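Cellulosomal scaffoldin (Acetivibrio cellulolyticus, PDB 3ZUC) binds crystalline cellulose through this family 3b carbohydrate-binding module, one part of a long secreted cellulosome scaffoldin that probably also hydrolyses beta-1,4-glucan linkages. Local coordinates at residues Gly71-Met76 and Gly108-Ser113; Ser125-Ala130 and Thr134-Val139. All coordinates share one frame; numbering follows the deposited sequence.

Interaction 1. Residues Gly71-Met76 and Gly108-Ser113; sequences GTFVKM and GRFAKS
F73 and F110 meet as a tilted T-shaped (edge-to-face) pair between the two sheets of the CBM3 beta-sandwich, partly buried, with F110 the buried partner. F73 stands on strand 69-80, an outermost strand of one sheet, and F110 on strand 102-112 of the facing sheet, so the pair bridges the two layers.

The aromatic contact carries the interaction. F73 presents an edge, with CE2 and CZ leading, to one face of F110; the ring centroids lie 5.2 Å apart and the planes are inclined at 60°. CE2 of F73 sits over the rim of the F110 ring rather than its middle, 3.6 Å from F110 CD2. Both CB atoms point across the gap. In F110, CG lies between the backbone N and the carbonyl carbon (chi1 64°), which brings the ring into place, and chi2 of -92° stands it so that one face meets F73. Phenylalanine suits both places, since the two flat apolar rings together fill the space between the sheets.

No hydrogen bond joins the two segments. Each strand finds its backbone partners within its own sheet, as in T72 with E88 and R109 with W58. F47 packs on both rings, and Q55 also touches both.

Polar side chains belong to the surroundings. K112, a long, extended lysine, is buried, its NZ held by the carbonyl oxygens of V49, G51 and N117, while R109 forms a salt bridge with D60.

At the root of the F110 side chain the fit continues beyond the ring: CZ of F73 lies 3.7 Å from CB of F110.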
# COMPACT_ATOMS: atom_id res chain seq x y z
N GLY A 71 -4.37 -6.75 5.21
CA GLY A 71 -4.88 -5.42 5.00
C GLY A 71 -6.16 -5.20 5.75
O GLY A 71 -7.01 -6.10 5.88
N THR A 72 -6.34 -3.95 6.20
CA THR A 72 -7.57 -3.49 6.80
C THR A 72 -7.93 -2.13 6.20
O THR A 72 -7.09 -1.49 5.55
CB THR A 72 -7.47 -3.38 8.32
OG1 THR A 72 -6.38 -2.52 8.62
CG2 THR A 72 -7.28 -4.73 8.98
N PHE A 73 -9.17 -1.72 6.39
CA PHE A 73 -9.69 -0.48 5.82
C PHE A 73 -10.12 0.45 6.93
O PHE A 73 -10.81 0.03 7.87
CB PHE A 73 -10.85 -0.78 4.87
CG PHE A 73 -10.40 -1.63 3.72
CD1 PHE A 73 -10.37 -3.01 3.83
CD2 PHE A 73 -9.92 -1.04 2.57
CE1 PHE A 73 -9.86 -3.79 2.80
CE2 PHE A 73 -9.42 -1.82 1.54
CZ PHE A 73 -9.39 -3.19 1.67
N VAL A 74 -9.75 1.72 6.79
CA VAL A 74 -10.00 2.74 7.79
C VAL A 74 -10.62 3.95 7.10
O VAL A 74 -10.24 4.28 5.98
CB VAL A 74 -8.67 3.15 8.49
CG1 VAL A 74 -8.95 4.14 9.63
CG2 VAL A 74 -7.94 1.93 9.00
N LYS A 75 -11.56 4.62 7.76
CA LYS A 75 -12.12 5.84 7.21
C LYS A 75 -11.20 7.02 7.48
O LYS A 75 -10.65 7.17 8.58
CB LYS A 75 -13.49 6.16 7.81
CG LYS A 75 -14.49 5.06 7.76
CD LYS A 75 -14.82 4.76 6.39
CE LYS A 75 -16.26 4.25 6.22
NZ LYS A 75 -16.33 2.84 6.56
N MET A 76 -11.06 7.89 6.49
CA MET A 76 -10.45 9.19 6.70
C MET A 76 -11.38 10.03 7.54
O MET A 76 -12.61 9.97 7.40
CB MET A 76 -10.21 9.89 5.38
CG MET A 76 -9.15 9.26 4.57
SD MET A 76 -7.48 9.54 5.18
CE MET A 76 -7.33 11.28 4.84
N GLY A 108 -0.97 -6.94 -4.18
CA GLY A 108 -2.29 -7.20 -3.61
C GLY A 108 -3.47 -6.73 -4.46
O GLY A 108 -3.29 -5.97 -5.41
N ARG A 109 -4.68 -7.23 -4.16
CA ARG A 109 -5.92 -6.68 -4.71
C ARG A 109 -6.83 -6.37 -3.53
O ARG A 109 -6.70 -6.95 -2.45
CB ARG A 109 -6.68 -7.67 -5.67
CG ARG A 109 -5.87 -8.15 -6.87
CD ARG A 109 -6.50 -9.42 -7.45
NE ARG A 109 -6.36 -10.50 -6.50
CZ ARG A 109 -7.33 -11.10 -5.82
NH1 ARG A 109 -8.62 -10.82 -6.02
NH2 ARG A 109 -6.98 -12.00 -4.91
N PHE A 110 -7.81 -5.49 -3.76
CA PHE A 110 -8.95 -5.39 -2.87
C PHE A 110 -10.22 -5.12 -3.65
O PHE A 110 -10.20 -4.60 -4.77
CB PHE A 110 -8.73 -4.41 -1.72
CG PHE A 110 -8.52 -2.94 -2.06
CD1 PHE A 110 -7.24 -2.43 -2.24
CD2 PHE A 110 -9.60 -2.07 -2.06
CE1 PHE A 110 -7.05 -1.07 -2.42
CE2 PHE A 110 -9.40 -0.70 -2.24
CZ PHE A 110 -8.13 -0.21 -2.40
N ALA A 111 -11.33 -5.52 -3.03
CA ALA A 111 -12.65 -5.45 -3.65
C ALA A 111 -13.71 -5.34 -2.56
O ALA A 111 -13.47 -5.65 -1.39
CB ALA A 111 -12.92 -6.67 -4.52
N LYS A 112 -14.91 -4.97 -2.99
CA LYS A 112 -16.08 -4.89 -2.13
C LYS A 112 -16.78 -6.25 -2.05
O LYS A 112 -16.69 -7.07 -2.96
CB LYS A 112 -17.06 -3.87 -2.71
CG LYS A 112 -16.46 -2.48 -2.80
CD LYS A 112 -17.44 -1.49 -3.42
CE LYS A 112 -16.74 -0.18 -3.68
NZ LYS A 112 -17.65 0.87 -4.19
N SER A 113 -17.52 -6.45 -0.97
CA SER A 113 -18.15 -7.75 -0.72
C SER A 113 -19.14 -8.15 -1.79
O SER A 113 -19.35 -9.35 -2.00
CB SER A 113 -18.84 -7.72 0.63
OG SER A 113 -19.82 -6.69 0.61

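Interaction 2. Residues Ser125-Ala130 and Thr134-Val139; sequences SFNSSA and TSWDKV
The hydroxyl of S125 is gripped by two backbone groups: OG donates to the backbone oxygen of K138, with 2.6 Å between S125 OG and K138 O, and it also bonds to Y46 N. A small buried serine suits the place, since one hydroxyl can serve both. Its CB rests against V139 CG1 at 3.8 Å.

W136 fills the middle of the contact. Its indole N-H reaches the serine's own carbonyl, W136 NE1 to S125 O being 2.8 Å with an N-H...O angle of 158°. The oxygen lies close to the indole plane, yet the donor stands above the carbonyl plane. F126 O comes to the same edge, near CZ2. Tryptophan thus combines a broad apolar surface with a rim donor that satisfies a carbonyl.

N127 lies over one indole face. Its CB makes a CH-pi contact, 4.1 Å from the centroid of the six-membered ring, and ND2 hangs 3.4 Å above the plane, toward the rim. CG is anti to the backbone N (chi1 -171°), which carries the amide across the ring, its plane inclined 36° to the indole. The other amide atom, OD1, accepts from the backbone N of S129 and of A130, fixing the amide's rotation; asparagine is apt because its short side chain folds back on its own loop. The opposite indole face receives K138 CB, and the ring of F10 also meets W136.

K138 NZ turns away to a salt bridge with D137. Together, the Asx turn at N127 and the type I beta turn from W136 to V139 join the loop after strand 118-119 to the edge of the CBM3 beta-sandwich.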
# COMPACT_ATOMS: atom_id res chain seq x y z
N SER A 125 -4.22 8.02 -4.19
CA SER A 125 -3.04 7.19 -4.42
C SER A 125 -2.95 6.57 -5.82
O SER A 125 -1.93 5.95 -6.14
CB SER A 125 -2.95 6.07 -3.39
OG SER A 125 -2.80 6.56 -2.07
N PHE A 126 -3.99 6.69 -6.64
CA PHE A 126 -4.02 6.00 -7.93
C PHE A 126 -3.06 6.64 -8.92
O PHE A 126 -3.03 7.86 -9.08
CB PHE A 126 -5.44 6.08 -8.49
CG PHE A 126 -5.62 5.42 -9.85
CD1 PHE A 126 -5.44 4.06 -10.02
CD2 PHE A 126 -6.07 6.16 -10.92
CE1 PHE A 126 -5.67 3.45 -11.23
CE2 PHE A 126 -6.32 5.56 -12.15
CZ PHE A 126 -6.12 4.20 -12.31
N ASN A 127 -2.31 5.79 -9.61
CA ASN A 127 -1.42 6.21 -10.68
C ASN A 127 -1.97 5.65 -11.99
O ASN A 127 -1.91 4.45 -12.24
CB ASN A 127 -0.00 5.74 -10.40
CG ASN A 127 0.97 6.34 -11.36
OD1 ASN A 127 0.65 6.48 -12.54
ND2 ASN A 127 2.15 6.70 -10.90
N SER A 128 -2.55 6.53 -12.80
CA SER A 128 -3.20 6.07 -14.02
C SER A 128 -2.20 5.70 -15.14
O SER A 128 -2.61 5.08 -16.12
CB SER A 128 -4.16 7.15 -14.54
OG SER A 128 -3.41 8.22 -15.07
N SER A 129 -0.93 6.05 -14.98
CA SER A 129 0.04 6.05 -16.08
C SER A 129 1.22 5.10 -15.92
O SER A 129 1.78 4.62 -16.92
CB SER A 129 0.56 7.49 -16.28
OG SER A 129 1.85 7.50 -16.85
N ALA A 130 1.65 4.85 -14.70
CA ALA A 130 2.82 4.02 -14.51
C ALA A 130 2.54 2.59 -14.88
O ALA A 130 1.51 2.03 -14.51
CB ALA A 130 3.34 4.12 -13.13
N THR A 134 7.51 3.02 -9.57
CA THR A 134 7.91 4.40 -9.64
C THR A 134 7.86 5.01 -8.24
O THR A 134 7.02 4.64 -7.43
CB THR A 134 6.99 5.12 -10.60
OG1 THR A 134 6.95 4.36 -11.80
CG2 THR A 134 7.50 6.51 -10.93
N SER A 135 8.77 5.93 -7.96
CA SER A 135 8.81 6.57 -6.66
C SER A 135 7.60 7.50 -6.54
O SER A 135 7.41 8.47 -7.30
CB SER A 135 10.15 7.27 -6.45
OG SER A 135 11.21 6.33 -6.52
N TRP A 136 6.75 7.16 -5.59
CA TRP A 136 5.39 7.67 -5.54
C TRP A 136 5.10 8.16 -4.14
O TRP A 136 5.00 7.38 -3.21
CB TRP A 136 4.43 6.54 -5.94
CG TRP A 136 3.01 6.90 -6.20
CD1 TRP A 136 1.92 6.31 -5.63
CD2 TRP A 136 2.50 7.83 -7.17
NE1 TRP A 136 0.77 6.81 -6.17
CE2 TRP A 136 1.10 7.74 -7.11
CE3 TRP A 136 3.09 8.69 -8.10
CZ2 TRP A 136 0.27 8.50 -7.92
CZ3 TRP A 136 2.26 9.45 -8.91
CH2 TRP A 136 0.87 9.35 -8.81
N ASP A 137 4.95 9.48 -4.00
CA ASP A 137 4.74 10.08 -2.68
C ASP A 137 3.27 10.16 -2.30
O ASP A 137 2.95 10.68 -1.23
CB ASP A 137 5.41 11.46 -2.58
CG ASP A 137 4.76 12.53 -3.44
OD1 ASP A 137 3.69 12.29 -4.03
OD2 ASP A 137 5.34 13.64 -3.51
N LYS A 138 2.39 9.56 -3.10
CA LYS A 138 0.95 9.57 -2.82
C LYS A 138 0.50 8.27 -2.15
O LYS A 138 -0.69 8.14 -1.85
CB LYS A 138 0.15 9.84 -4.08
CG LYS A 138 0.50 11.14 -4.77
CD LYS A 138 0.34 12.30 -3.85
CE LYS A 138 0.55 13.64 -4.58
NZ LYS A 138 1.92 13.93 -5.06
N VAL A 139 1.41 7.34 -1.92
CA VAL A 139 1.24 6.28 -0.93
C VAL A 139 2.18 6.60 0.23
O VAL A 139 3.19 7.29 0.05
CB VAL A 139 1.50 4.86 -1.50
CG1 VAL A 139 0.44 4.51 -2.52
CG2 VAL A 139 2.91 4.74 -2.11

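Overall arrangement
Both segments of interaction 1 precede those of interaction 2 in the chain; the centres lie about 18 Å apart and the nearest atoms about 8 Å, without contact between them. They share a five-stranded antiparallel sheet: strand 102-112 is next to one border strand, whereas the short, weakly bonded 134-135 forms the other border. The 71-76 segment belongs to the opposing sheet, which the chain enters after 134-139 as strand 140-143. F110, S125, F126 and V139 all touch Y45. The calcium ion touches neither contact, lying about 9 Å from the F110 side chain and about 8 Å from that of F126. One contact joins the sheets through aromatic packing and the other fastens a loop at a sheet edge, both within one calcium-binding, cellulose-binding module.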